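Local coordinates for protein peptidyl tryptophan dihydroxylase (Pseudomonas putida, PDB 7CTQ) that probably acts as an FAD-dependent monooxygenase that dihydroxylates a peptide-bound tryptophan, a step in the biogenesis of a tryptophylquinone cofactor, at residues P156-L161 against R242-I247; G182-A187 against W196-D201; M265-L270 against R316-G321. All coordinates share one frame; numbering follows the deposited sequence.

Interaction 1. Residues P156-L161 against R242-I247; sequences PETVSL and RSSTAI. With FAD (flavin-adenine dinucleotide), chain C.
Thr245 steps in with its hydroxyl where the antiparallel ladder between P156-L161 and R242-I247 gives out: Thr158 N donates to Thr245 OG1 at 2.8 Å instead of to a main-chain carbonyl. Further along, the pairing is regular. Ser160 and Arg242 form a hydrogen-bonded pair through Ser160 N to Arg242 O and Arg242 N to Ser160 O, and Val159 faces Ser243 as a non-hydrogen-bonded pair. Ser244 N, just past the strand end, still donates to Thr158 O at 2.9 Å, approaching from above the carbonyl plane. Glu157 starts out away from the opposing segment, but with CG anti to its own N (chi1 -156°) and a bend at chi2 (63°) the carboxylate swings back, bringing OE2 within 2.8 Å of Thr245 OG1. OE2 also forms a salt bridge with Arg154 and accepts from a water that donates to Thr158 O and accepts from Ser243 OG. Exchanging Glu157 for an alanine takes the carboxylate away and would probably leave Arg154 without its charge mate and this water with one anchor fewer. A second water ties Pro156 O to Ala246 N beyond the last direct bond. On the face carrying Ser160 and Arg242, the hydroxyls of Ser160 and Ser244 are hydrogen-bonded at 3.0 Å between the OG atoms, and Ser160 OG also bonds Thr199. Ser160 CB lies 3.6 Å from the flavin methyl C7M. That methyl sits over one face of the Arg242 guanidinium, offset toward its rim, while Arg242 NH1 comes within 3.2 Å of flavin C7. The strand pair thus lines the dimethylbenzene end of the isoalloxazine, as part of the large mixed sheet that borders the FAD pocket of this flavoprotein monooxygenase.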
# COMPACT_ATOMS: atom_id res chain seq x y z
N PRO A 156 -5.82 -13.11 -8.78
CA PRO A 156 -5.28 -13.80 -9.95
C PRO A 156 -3.77 -13.70 -9.97
O PRO A 156 -3.21 -12.61 -9.84
CB PRO A 156 -5.90 -13.05 -11.13
CG PRO A 156 -7.09 -12.33 -10.56
CD PRO A 156 -6.73 -12.01 -9.14
N GLU A 157 -3.10 -14.85 -10.10
CA GLU A 157 -1.64 -14.90 -10.09
C GLU A 157 -1.08 -14.04 -11.21
O GLU A 157 -1.45 -14.20 -12.38
CB GLU A 157 -1.15 -16.34 -10.22
CG GLU A 157 0.24 -16.53 -9.63
CD GLU A 157 0.27 -16.27 -8.14
OE1 GLU A 157 -0.73 -16.59 -7.44
OE2 GLU A 157 1.29 -15.72 -7.66
N THR A 158 -0.18 -13.13 -10.86
CA THR A 158 0.26 -12.08 -11.78
C THR A 158 1.77 -11.92 -11.69
O THR A 158 2.34 -11.93 -10.60
CB THR A 158 -0.45 -10.75 -11.44
OG1 THR A 158 -1.86 -10.97 -11.39
CG2 THR A 158 -0.17 -9.72 -12.49
N VAL A 159 2.41 -11.74 -12.84
CA VAL A 159 3.86 -11.55 -12.91
C VAL A 159 4.15 -10.29 -13.71
O VAL A 159 3.50 -10.00 -14.72
CB VAL A 159 4.57 -12.78 -13.52
CG1 VAL A 159 6.03 -12.50 -13.77
CG2 VAL A 159 4.47 -13.97 -12.59
N SER A 160 5.11 -9.51 -13.23
CA SER A 160 5.59 -8.34 -13.94
C SER A 160 7.00 -8.65 -14.41
O SER A 160 7.86 -8.99 -13.59
CB SER A 160 5.53 -7.09 -13.05
OG SER A 160 4.18 -6.74 -12.77
N LEU A 161 7.22 -8.62 -15.72
CA LEU A 161 8.53 -8.87 -16.31
C LEU A 161 9.17 -7.54 -16.69
O LEU A 161 8.54 -6.71 -17.35
CB LEU A 161 8.42 -9.76 -17.56
CG LEU A 161 7.65 -11.07 -17.44
CD1 LEU A 161 7.55 -11.71 -18.82
CD2 LEU A 161 8.33 -12.00 -16.45
N ARG A 242 9.03 -10.32 -11.45
CA ARG A 242 8.49 -9.94 -10.14
C ARG A 242 7.09 -10.52 -10.00
O ARG A 242 6.25 -10.32 -10.88
CB ARG A 242 8.42 -8.42 -9.97
CG ARG A 242 9.76 -7.69 -9.99
CD ARG A 242 9.76 -6.43 -9.11
NE ARG A 242 9.96 -5.21 -9.90
CZ ARG A 242 9.43 -4.02 -9.63
NH1 ARG A 242 8.68 -3.83 -8.54
NH2 ARG A 242 9.67 -2.99 -10.44
N SER A 243 6.84 -11.20 -8.88
CA SER A 243 5.46 -11.50 -8.54
C SER A 243 4.74 -10.20 -8.21
O SER A 243 5.19 -9.43 -7.36
CB SER A 243 5.39 -12.47 -7.36
OG SER A 243 4.03 -12.71 -6.99
N SER A 244 3.64 -9.93 -8.91
CA SER A 244 2.83 -8.74 -8.68
C SER A 244 1.40 -9.10 -8.32
O SER A 244 0.49 -8.29 -8.50
CB SER A 244 2.87 -7.82 -9.89
OG SER A 244 2.42 -8.52 -11.04
N THR A 245 1.19 -10.33 -7.85
CA THR A 245 -0.12 -10.81 -7.43
C THR A 245 -0.65 -9.99 -6.25
O THR A 245 0.10 -9.62 -5.34
CB THR A 245 -0.01 -12.29 -7.03
OG1 THR A 245 0.46 -13.07 -8.15
CG2 THR A 245 -1.35 -12.83 -6.53
N ALA A 246 -1.96 -9.73 -6.26
CA ALA A 246 -2.61 -9.11 -5.10
C ALA A 246 -2.62 -10.09 -3.93
O ALA A 246 -3.19 -11.19 -4.04
CB ALA A 246 -4.03 -8.68 -5.47
N ILE A 247 -2.01 -9.71 -2.81
CA ILE A 247 -1.84 -10.60 -1.66
C ILE A 247 -2.21 -9.87 -0.38
O ILE A 247 -1.63 -8.81 -0.07
CB ILE A 247 -0.40 -11.14 -1.56
CG1 ILE A 247 -0.07 -11.99 -2.79
CG2 ILE A 247 -0.22 -11.90 -0.25
CD1 ILE A 247 1.43 -12.26 -2.97
PA FAD C . 9.69 -1.99 -0.00
O1A FAD C . 9.60 -0.66 -0.63
O2A FAD C . 9.87 -3.13 -1.00
O5B FAD C . 10.78 -1.95 1.12
C5B FAD C . 11.38 -3.15 1.63
C4B FAD C . 12.78 -2.80 2.04
O4B FAD C . 13.36 -3.90 2.77
C3B FAD C . 13.75 -2.49 0.89
O3B FAD C . 14.61 -1.41 1.24
C2B FAD C . 14.50 -3.82 0.70
O2B FAD C . 15.82 -3.65 0.20
C1B FAD C . 14.56 -4.31 2.15
N9A FAD C . 14.72 -5.74 2.35
C8A FAD C . 14.18 -6.78 1.64
N7A FAD C . 14.52 -7.97 2.08
C5A FAD C . 15.37 -7.69 3.13
C6A FAD C . 16.09 -8.52 4.02
N6A FAD C . 16.07 -9.85 3.98
N1A FAD C . 16.85 -7.92 4.97
C2A FAD C . 16.88 -6.58 5.02
N3A FAD C . 16.24 -5.71 4.24
C4A FAD C . 15.50 -6.33 3.31
N1 FAD C . 4.25 1.79 -6.43
C2 FAD C . 4.09 3.06 -6.91
O2 FAD C . 3.80 4.00 -6.17
N3 FAD C . 4.25 3.31 -8.26
C4 FAD C . 4.58 2.38 -9.22
O4 FAD C . 4.71 2.73 -10.39
C4X FAD C . 4.75 1.04 -8.71
N5 FAD C . 5.06 0.09 -9.56
C5X FAD C . 5.22 -1.19 -9.08
C6 FAD C . 5.54 -2.21 -9.97
C7 FAD C . 5.70 -3.53 -9.54
C7M FAD C . 6.05 -4.60 -10.53
C8 FAD C . 5.53 -3.83 -8.18
C8M FAD C . 5.71 -5.24 -7.67
C9 FAD C . 5.22 -2.81 -7.28
C9A FAD C . 5.06 -1.50 -7.72
N10 FAD C . 4.74 -0.45 -6.83
C10 FAD C . 4.57 0.83 -7.30
C1' FAD C . 4.51 -0.73 -5.41
C2' FAD C . 5.65 -0.29 -4.50
O2' FAD C . 6.91 -0.78 -4.96
C3' FAD C . 5.36 -0.83 -3.10
O3' FAD C . 4.01 -0.54 -2.79
C4' FAD C . 6.24 -0.28 -1.98
O4' FAD C . 7.60 -0.18 -2.39
C5' FAD C . 6.12 -1.12 -0.74
O5' FAD C . 6.79 -0.45 0.34
P FAD C . 7.42 -1.25 1.52
O1P FAD C . 6.27 -2.03 2.19
O2P FAD C . 8.22 -0.36 2.40
O3P FAD C . 8.35 -2.31 0.79
O HOH W 1 -3.82 -10.36 -8.30
O HOH W 2 3.21 -14.33 -9.21

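Interaction 2. Residues G182-A187 against W196-D201; sequences GWAWMA and WQVTLD. With FAD (flavin-adenine dinucleotide), chain C.
Strands 182-187 and 196-201 run antiparallel, their axes 4.6 Å apart at closest approach and their directions 165° apart, with Trp183-Thr199 and Trp185-Gln197 as hydrogen-bonded pairs and Ala184-Val198 and Met186-Trp196 as the non-hydrogen-bonded pairs between and beyond them. Trp183 and Thr199 lie alongside each other, and Thr199 CB forms a CH-pi contact over the face of the indole, 3.9 Å from the centroid of the Trp183 five-membered ring and 23° off its normal. Placing CG between the backbone N and the carbonyl carbon (chi1 59°) brings the Trp183 ring across to the Thr199 side. The ring NH is held by Tyr325, and Thr199 OG1 by Ser160, so each polar end has a mate outside the hairpin. Gln197 touches both tryptophans of this face. Its NE2 rests 3.8 Å from Trp185 CB, while the amide stands nearly perpendicular to the Trp183 ring. The two strands are the arms of a beta hairpin in the large mixed sheet, and this face is turned to the cofactor: Gln197 OE1 comes within 3.5 Å of flavin C6 and bonds Tyr195, while NE2 holds a hexanediol probably taken up from the crystallisation liquor. The other face carries Ala184, Met186, Trp196, Val198 and Leu200. Here the Trp196 indole starts beside Met186 and reaches toward Ala184, whose CB is 3.8 Å from Trp196 NE1. Met186 CB packs 3.9 Å from Trp196 CD1, and its sulfur makes a Met-aromatic contact, SD lying at the ring edge 5.4 Å from the centroid of the Trp196 five-membered ring. Helix 208-220 covers Trp196 and Leu200 on that side through Arg218, Arg219 and Tyr214.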
# COMPACT_ATOMS: atom_id res chain seq x y z
N GLY A 182 -2.26 -8.28 -21.42
CA GLY A 182 -1.51 -7.66 -20.36
C GLY A 182 -1.46 -6.17 -20.58
O GLY A 182 -2.17 -5.62 -21.43
N TRP A 183 -0.61 -5.51 -19.80
CA TRP A 183 -0.34 -4.10 -20.01
C TRP A 183 1.12 -3.86 -19.69
O TRP A 183 1.75 -4.61 -18.94
CB TRP A 183 -1.28 -3.19 -19.17
CG TRP A 183 -1.20 -3.42 -17.70
CD1 TRP A 183 -1.89 -4.35 -16.96
CD2 TRP A 183 -0.37 -2.71 -16.77
NE1 TRP A 183 -1.55 -4.25 -15.63
CE2 TRP A 183 -0.62 -3.25 -15.49
CE3 TRP A 183 0.54 -1.66 -16.90
CZ2 TRP A 183 0.04 -2.79 -14.34
CZ3 TRP A 183 1.18 -1.19 -15.76
CH2 TRP A 183 0.93 -1.76 -14.50
N ALA A 184 1.66 -2.79 -20.27
CA ALA A 184 3.07 -2.48 -20.09
C ALA A 184 3.23 -1.05 -19.58
O ALA A 184 2.47 -0.15 -19.95
CB ALA A 184 3.86 -2.67 -21.41
N TRP A 185 4.23 -0.87 -18.73
CA TRP A 185 4.68 0.44 -18.27
C TRP A 185 6.14 0.60 -18.67
O TRP A 185 6.94 -0.33 -18.50
CB TRP A 185 4.53 0.56 -16.76
CG TRP A 185 5.41 1.58 -16.12
CD1 TRP A 185 6.53 1.34 -15.37
CD2 TRP A 185 5.23 2.99 -16.14
NE1 TRP A 185 7.06 2.53 -14.94
CE2 TRP A 185 6.28 3.56 -15.39
CE3 TRP A 185 4.28 3.84 -16.73
CZ2 TRP A 185 6.42 4.93 -15.21
CZ3 TRP A 185 4.42 5.21 -16.55
CH2 TRP A 185 5.47 5.74 -15.79
N MET A 186 6.50 1.78 -19.18
CA MET A 186 7.87 2.02 -19.60
C MET A 186 8.30 3.45 -19.27
O MET A 186 7.48 4.37 -19.26
CB MET A 186 8.06 1.76 -21.10
CG MET A 186 7.20 2.64 -21.97
SD MET A 186 7.10 2.04 -23.66
CE MET A 186 5.64 1.00 -23.60
N ALA A 187 9.60 3.62 -19.02
CA ALA A 187 10.13 4.92 -18.64
C ALA A 187 11.56 5.07 -19.13
O ALA A 187 12.32 4.10 -19.24
CB ALA A 187 10.08 5.12 -17.12
N TRP A 196 11.29 -1.05 -18.74
CA TRP A 196 10.08 -1.56 -19.38
C TRP A 196 9.59 -2.75 -18.58
O TRP A 196 10.37 -3.66 -18.27
CB TRP A 196 10.34 -1.95 -20.84
CG TRP A 196 9.17 -2.56 -21.59
CD1 TRP A 196 8.25 -1.91 -22.35
CD2 TRP A 196 8.85 -3.96 -21.68
NE1 TRP A 196 7.36 -2.81 -22.91
CE2 TRP A 196 7.72 -4.07 -22.51
CE3 TRP A 196 9.41 -5.12 -21.14
CZ2 TRP A 196 7.14 -5.30 -22.81
CZ3 TRP A 196 8.83 -6.34 -21.44
CH2 TRP A 196 7.72 -6.42 -22.27
N GLN A 197 8.30 -2.74 -18.26
CA GLN A 197 7.74 -3.73 -17.34
C GLN A 197 6.36 -4.10 -17.84
O GLN A 197 5.49 -3.24 -18.00
CB GLN A 197 7.69 -3.17 -15.92
CG GLN A 197 6.52 -3.61 -15.07
CD GLN A 197 6.21 -2.61 -13.99
OE1 GLN A 197 7.06 -2.32 -13.13
NE2 GLN A 197 5.00 -2.04 -14.04
N VAL A 198 6.17 -5.38 -18.13
CA VAL A 198 4.91 -5.86 -18.67
C VAL A 198 4.29 -6.75 -17.61
O VAL A 198 4.98 -7.51 -16.94
CB VAL A 198 5.08 -6.60 -20.02
CG1 VAL A 198 5.82 -7.93 -19.84
CG2 VAL A 198 3.72 -6.80 -20.67
N THR A 199 2.98 -6.59 -17.44
CA THR A 199 2.24 -7.29 -16.40
C THR A 199 1.31 -8.28 -17.08
O THR A 199 0.56 -7.91 -17.99
CB THR A 199 1.48 -6.28 -15.54
OG1 THR A 199 2.43 -5.48 -14.83
CG2 THR A 199 0.57 -7.01 -14.52
N LEU A 200 1.40 -9.53 -16.67
CA LEU A 200 0.72 -10.62 -17.35
C LEU A 200 0.27 -11.64 -16.32
O LEU A 200 0.73 -11.64 -15.18
CB LEU A 200 1.65 -11.33 -18.36
CG LEU A 200 2.41 -10.49 -19.38
CD1 LEU A 200 3.69 -11.20 -19.79
CD2 LEU A 200 1.51 -10.24 -20.59
N ASP A 201 -0.62 -12.52 -16.75
CA ASP A 201 -0.94 -13.70 -15.96
C ASP A 201 0.29 -14.59 -15.84
O ASP A 201 1.07 -14.73 -16.79
CB ASP A 201 -2.09 -14.47 -16.61
CG ASP A 201 -3.04 -15.06 -15.60
OD1 ASP A 201 -2.67 -16.07 -14.96
OD2 ASP A 201 -4.13 -14.49 -15.43
PA FAD C . 9.69 -1.99 -0.00
O1A FAD C . 9.60 -0.66 -0.63
O2A FAD C . 9.87 -3.13 -1.00
O5B FAD C . 10.78 -1.95 1.12
C5B FAD C . 11.38 -3.15 1.63
C4B FAD C . 12.78 -2.80 2.04
O4B FAD C . 13.36 -3.90 2.77
C3B FAD C . 13.75 -2.49 0.89
O3B FAD C . 14.61 -1.41 1.24
C2B FAD C . 14.50 -3.82 0.70
O2B FAD C . 15.82 -3.65 0.20
C1B FAD C . 14.56 -4.31 2.15
N9A FAD C . 14.72 -5.74 2.35
C8A FAD C . 14.18 -6.78 1.64
N7A FAD C . 14.52 -7.97 2.08
C5A FAD C . 15.37 -7.69 3.13
C6A FAD C . 16.09 -8.52 4.02
N6A FAD C . 16.07 -9.85 3.98
N1A FAD C . 16.85 -7.92 4.97
C2A FAD C . 16.88 -6.58 5.02
N3A FAD C . 16.24 -5.71 4.24
C4A FAD C . 15.50 -6.33 3.31
N1 FAD C . 4.25 1.79 -6.43
C2 FAD C . 4.09 3.06 -6.91
O2 FAD C . 3.80 4.00 -6.17
N3 FAD C . 4.25 3.31 -8.26
C4 FAD C . 4.58 2.38 -9.22
O4 FAD C . 4.71 2.73 -10.39
C4X FAD C . 4.75 1.04 -8.71
N5 FAD C . 5.06 0.09 -9.56
C5X FAD C . 5.22 -1.19 -9.08
C6 FAD C . 5.54 -2.21 -9.97
C7 FAD C . 5.70 -3.53 -9.54
C7M FAD C . 6.05 -4.60 -10.53
C8 FAD C . 5.53 -3.83 -8.18
C8M FAD C . 5.71 -5.24 -7.67
C9 FAD C . 5.22 -2.81 -7.28
C9A FAD C . 5.06 -1.50 -7.72
N10 FAD C . 4.74 -0.45 -6.83
C10 FAD C . 4.57 0.83 -7.30
C1' FAD C . 4.51 -0.73 -5.41
C2' FAD C . 5.65 -0.29 -4.50
O2' FAD C . 6.91 -0.78 -4.96
C3' FAD C . 5.36 -0.83 -3.10
O3' FAD C . 4.01 -0.54 -2.79
C4' FAD C . 6.24 -0.28 -1.98
O4' FAD C . 7.60 -0.18 -2.39
C5' FAD C . 6.12 -1.12 -0.74
O5' FAD C . 6.79 -0.45 0.34
P FAD C . 7.42 -1.25 1.52
O1P FAD C . 6.27 -2.03 2.19
O2P FAD C . 8.22 -0.36 2.40
O3P FAD C . 8.35 -2.31 0.79

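Interaction 3. Residues M265-L270 against R316-G321. With FAD (flavin-adenine dinucleotide), chain C.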
# COMPACT_ATOMS: atom_id res chain seq x y z
N MET A 265 -0.12 -6.13 3.03
CA MET A 265 -1.03 -6.19 1.91
C MET A 265 -0.42 -5.47 0.72
O MET A 265 0.22 -4.43 0.87
CB MET A 265 -2.38 -5.54 2.25
CG MET A 265 -2.27 -4.18 2.93
SD MET A 265 -2.75 -2.75 1.93
CE MET A 265 -2.99 -3.48 0.33
N ALA A 266 -0.70 -6.00 -0.46
CA ALA A 266 -0.26 -5.34 -1.69
C ALA A 266 -1.21 -5.76 -2.79
O ALA A 266 -1.55 -6.93 -2.89
CB ALA A 266 1.18 -5.72 -2.04
N VAL A 267 -1.64 -4.80 -3.60
CA VAL A 267 -2.41 -5.09 -4.80
C VAL A 267 -1.49 -4.89 -5.99
O VAL A 267 -0.34 -4.47 -5.85
CB VAL A 267 -3.69 -4.23 -4.89
CG1 VAL A 267 -4.48 -4.37 -3.60
CG2 VAL A 267 -3.34 -2.77 -5.13
N ASP A 268 -1.97 -5.23 -7.19
CA ASP A 268 -1.05 -5.16 -8.32
C ASP A 268 -0.82 -3.69 -8.68
O ASP A 268 -1.57 -2.81 -8.23
CB ASP A 268 -1.54 -6.04 -9.50
CG ASP A 268 -2.62 -5.39 -10.40
OD1 ASP A 268 -3.07 -4.24 -10.23
OD2 ASP A 268 -2.97 -6.07 -11.40
N PRO A 269 0.23 -3.38 -9.45
CA PRO A 269 0.68 -1.99 -9.57
C PRO A 269 -0.05 -1.14 -10.60
O PRO A 269 0.42 -0.04 -10.89
CB PRO A 269 2.14 -2.16 -9.99
CG PRO A 269 2.14 -3.43 -10.79
CD PRO A 269 1.20 -4.32 -10.03
N LEU A 270 -1.19 -1.59 -11.16
CA LEU A 270 -1.86 -0.79 -12.19
C LEU A 270 -2.21 0.62 -11.72
O LEU A 270 -2.26 1.55 -12.54
CB LEU A 270 -3.13 -1.51 -12.66
CG LEU A 270 -3.90 -0.77 -13.77
CD1 LEU A 270 -2.98 -0.45 -14.96
CD2 LEU A 270 -5.12 -1.55 -14.23
N ARG A 316 -10.26 -2.18 -0.68
CA ARG A 316 -10.52 -0.91 -1.36
C ARG A 316 -9.54 -0.70 -2.51
O ARG A 316 -9.95 -0.37 -3.64
CB ARG A 316 -10.44 0.25 -0.37
CG ARG A 316 -10.63 1.60 -1.07
CD ARG A 316 -10.44 2.79 -0.13
NE ARG A 316 -10.30 4.03 -0.89
CZ ARG A 316 -11.32 4.73 -1.39
NH1 ARG A 316 -12.57 4.31 -1.23
NH2 ARG A 316 -11.08 5.85 -2.07
N PHE A 317 -8.25 -0.90 -2.26
CA PHE A 317 -7.29 -0.71 -3.33
C PHE A 317 -7.47 -1.73 -4.44
O PHE A 317 -7.27 -1.40 -5.62
CB PHE A 317 -5.87 -0.74 -2.76
CG PHE A 317 -5.60 0.37 -1.77
CD1 PHE A 317 -6.19 1.63 -1.95
CD2 PHE A 317 -4.81 0.15 -0.65
CE1 PHE A 317 -5.98 2.65 -1.05
CE2 PHE A 317 -4.58 1.17 0.27
CZ PHE A 317 -5.16 2.43 0.07
N ALA A 318 -7.89 -2.96 -4.10
CA ALA A 318 -8.14 -3.97 -5.13
C ALA A 318 -9.28 -3.56 -6.05
O ALA A 318 -9.23 -3.80 -7.26
CB ALA A 318 -8.46 -5.32 -4.47
N ARG A 319 -10.33 -2.97 -5.48
CA ARG A 319 -11.47 -2.53 -6.28
C ARG A 319 -11.14 -1.29 -7.09
O ARG A 319 -11.66 -1.12 -8.20
CB ARG A 319 -12.67 -2.25 -5.38
CG ARG A 319 -13.27 -3.51 -4.78
CD ARG A 319 -14.44 -3.21 -3.82
NE ARG A 319 -14.91 -4.45 -3.21
CZ ARG A 319 -14.91 -4.72 -1.90
NH1 ARG A 319 -14.48 -3.83 -1.02
NH2 ARG A 319 -15.36 -5.89 -1.48
N ILE A 320 -10.31 -0.40 -6.56
CA ILE A 320 -9.87 0.74 -7.34
C ILE A 320 -9.10 0.27 -8.56
O ILE A 320 -9.33 0.74 -9.68
CB ILE A 320 -9.04 1.69 -6.45
CG1 ILE A 320 -9.98 2.45 -5.52
CG2 ILE A 320 -8.22 2.64 -7.32
CD1 ILE A 320 -9.28 3.33 -4.53
N GLY A 321 -8.22 -0.72 -8.37
CA GLY A 321 -7.50 -1.28 -9.50
C GLY A 321 -8.41 -1.95 -10.49
O GLY A 321 -8.26 -1.78 -11.71
PA FAD C . 9.69 -1.99 -0.00
O1A FAD C . 9.60 -0.66 -0.63
O2A FAD C . 9.87 -3.13 -1.00
O5B FAD C . 10.78 -1.95 1.12
C5B FAD C . 11.38 -3.15 1.63
C4B FAD C . 12.78 -2.80 2.04
O4B FAD C . 13.36 -3.90 2.77
C3B FAD C . 13.75 -2.49 0.89
O3B FAD C . 14.61 -1.41 1.24
C2B FAD C . 14.50 -3.82 0.70
O2B FAD C . 15.82 -3.65 0.20
C1B FAD C . 14.56 -4.31 2.15
N9A FAD C . 14.72 -5.74 2.35
C8A FAD C . 14.18 -6.78 1.64
N7A FAD C . 14.52 -7.97 2.08
C5A FAD C . 15.37 -7.69 3.13
C6A FAD C . 16.09 -8.52 4.02
N6A FAD C . 16.07 -9.85 3.98
N1A FAD C . 16.85 -7.92 4.97
C2A FAD C . 16.88 -6.58 5.02
N3A FAD C . 16.24 -5.71 4.24
C4A FAD C . 15.50 -6.33 3.31
N1 FAD C . 4.25 1.79 -6.43
C2 FAD C . 4.09 3.06 -6.91
O2 FAD C . 3.80 4.00 -6.17
N3 FAD C . 4.25 3.31 -8.26
C4 FAD C . 4.58 2.38 -9.22
O4 FAD C . 4.71 2.73 -10.39
C4X FAD C . 4.75 1.04 -8.71
N5 FAD C . 5.06 0.09 -9.56
C5X FAD C . 5.22 -1.19 -9.08
C6 FAD C . 5.54 -2.21 -9.97
C7 FAD C . 5.70 -3.53 -9.54
C7M FAD C . 6.05 -4.60 -10.53
C8 FAD C . 5.53 -3.83 -8.18
C8M FAD C . 5.71 -5.24 -7.67
C9 FAD C . 5.22 -2.81 -7.28
C9A FAD C . 5.06 -1.50 -7.72
N10 FAD C . 4.74 -0.45 -6.83
C10 FAD C . 4.57 0.83 -7.30
C1' FAD C . 4.51 -0.73 -5.41
C2' FAD C . 5.65 -0.29 -4.50
O2' FAD C . 6.91 -0.78 -4.96
C3' FAD C . 5.36 -0.83 -3.10
O3' FAD C . 4.01 -0.54 -2.79
C4' FAD C . 6.24 -0.28 -1.98
O4' FAD C . 7.60 -0.18 -2.39
C5' FAD C . 6.12 -1.12 -0.74
O5' FAD C . 6.79 -0.45 0.34
P FAD C . 7.42 -1.25 1.52
O1P FAD C . 6.27 -2.03 2.19
O2P FAD C . 8.22 -0.36 2.40
O3P FAD C . 8.35 -2.31 0.79
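Met265 opens the contact by bringing its terminal methyl to the rim of Phe317: CE lies close to the ring plane, 4.2 Å from Phe317 CD2, and the two side chains cross at about a right angle. Bends at chi2 and chi3 (109° and -8°) curl the thioether back on itself, which leaves CE beside the ring edge. Ala266 points away from the helix, and its main chain pairs instead with Ile247. Val267 makes the largest contribution of the segment, lying against Phe317 and Ala318. Its CG1 is 3.7 Å from Ala318 N and 4.2 Å from Ala318 CB, and it shares Phe317 CB with its twin methyl, each branch 4.0 Å from that Phe317 carbon. Both valine methyls are thus engaged, CG1 with Ala318 and CG2 near Phe317 O, and both with the root of the phenylalanine. At Asp268 the chain bends: OD1 accepts a long, weak bond from Leu270 N in the manner of an Asx turn, while OD2 bonds Tyr325 further along the helix. Pro269 looks the other way, to the cofactor, with CB 3.4 Å from flavin C5X and its ring reaching along the benzenoid part of the isoalloxazine. Leu270 returns to the helix, its CD2 resting 4.0 Å from Gly321 O. The interface across the two segments is apolar and small, 216 Å² in all. Helix 299-327 backs strand 265-266 and the loop after it, with Ile310, Phe314 and Phe324 of the same helix extending the contact; helix 274-282 touches Val267 and Phe317 through Gln277, and Trp343 and Pro344 cover Ala318.

In the fold
Interactions 1 and 2 share the large mixed sheet, where strands 158-166 and 193-201 are neighbours and exchange main-chain bonds such as Val159 N to Leu200 O; their centres are about 11 Å apart. Along the chain the hairpin of interaction 2 falls between the two halves of interaction 1, and interaction 3 follows both. The centre of interaction 3 lies about 11 Å from that of interaction 1, joined to it by the Ile247-Ala266 pairing in the small three-stranded sheet, and about 16 Å from that of interaction 2, where Trp183 packs on Leu270. All three touch FAD, so sheet, hairpin and helix-backed loop together contribute to the wall round the benzenoid end of the flavin.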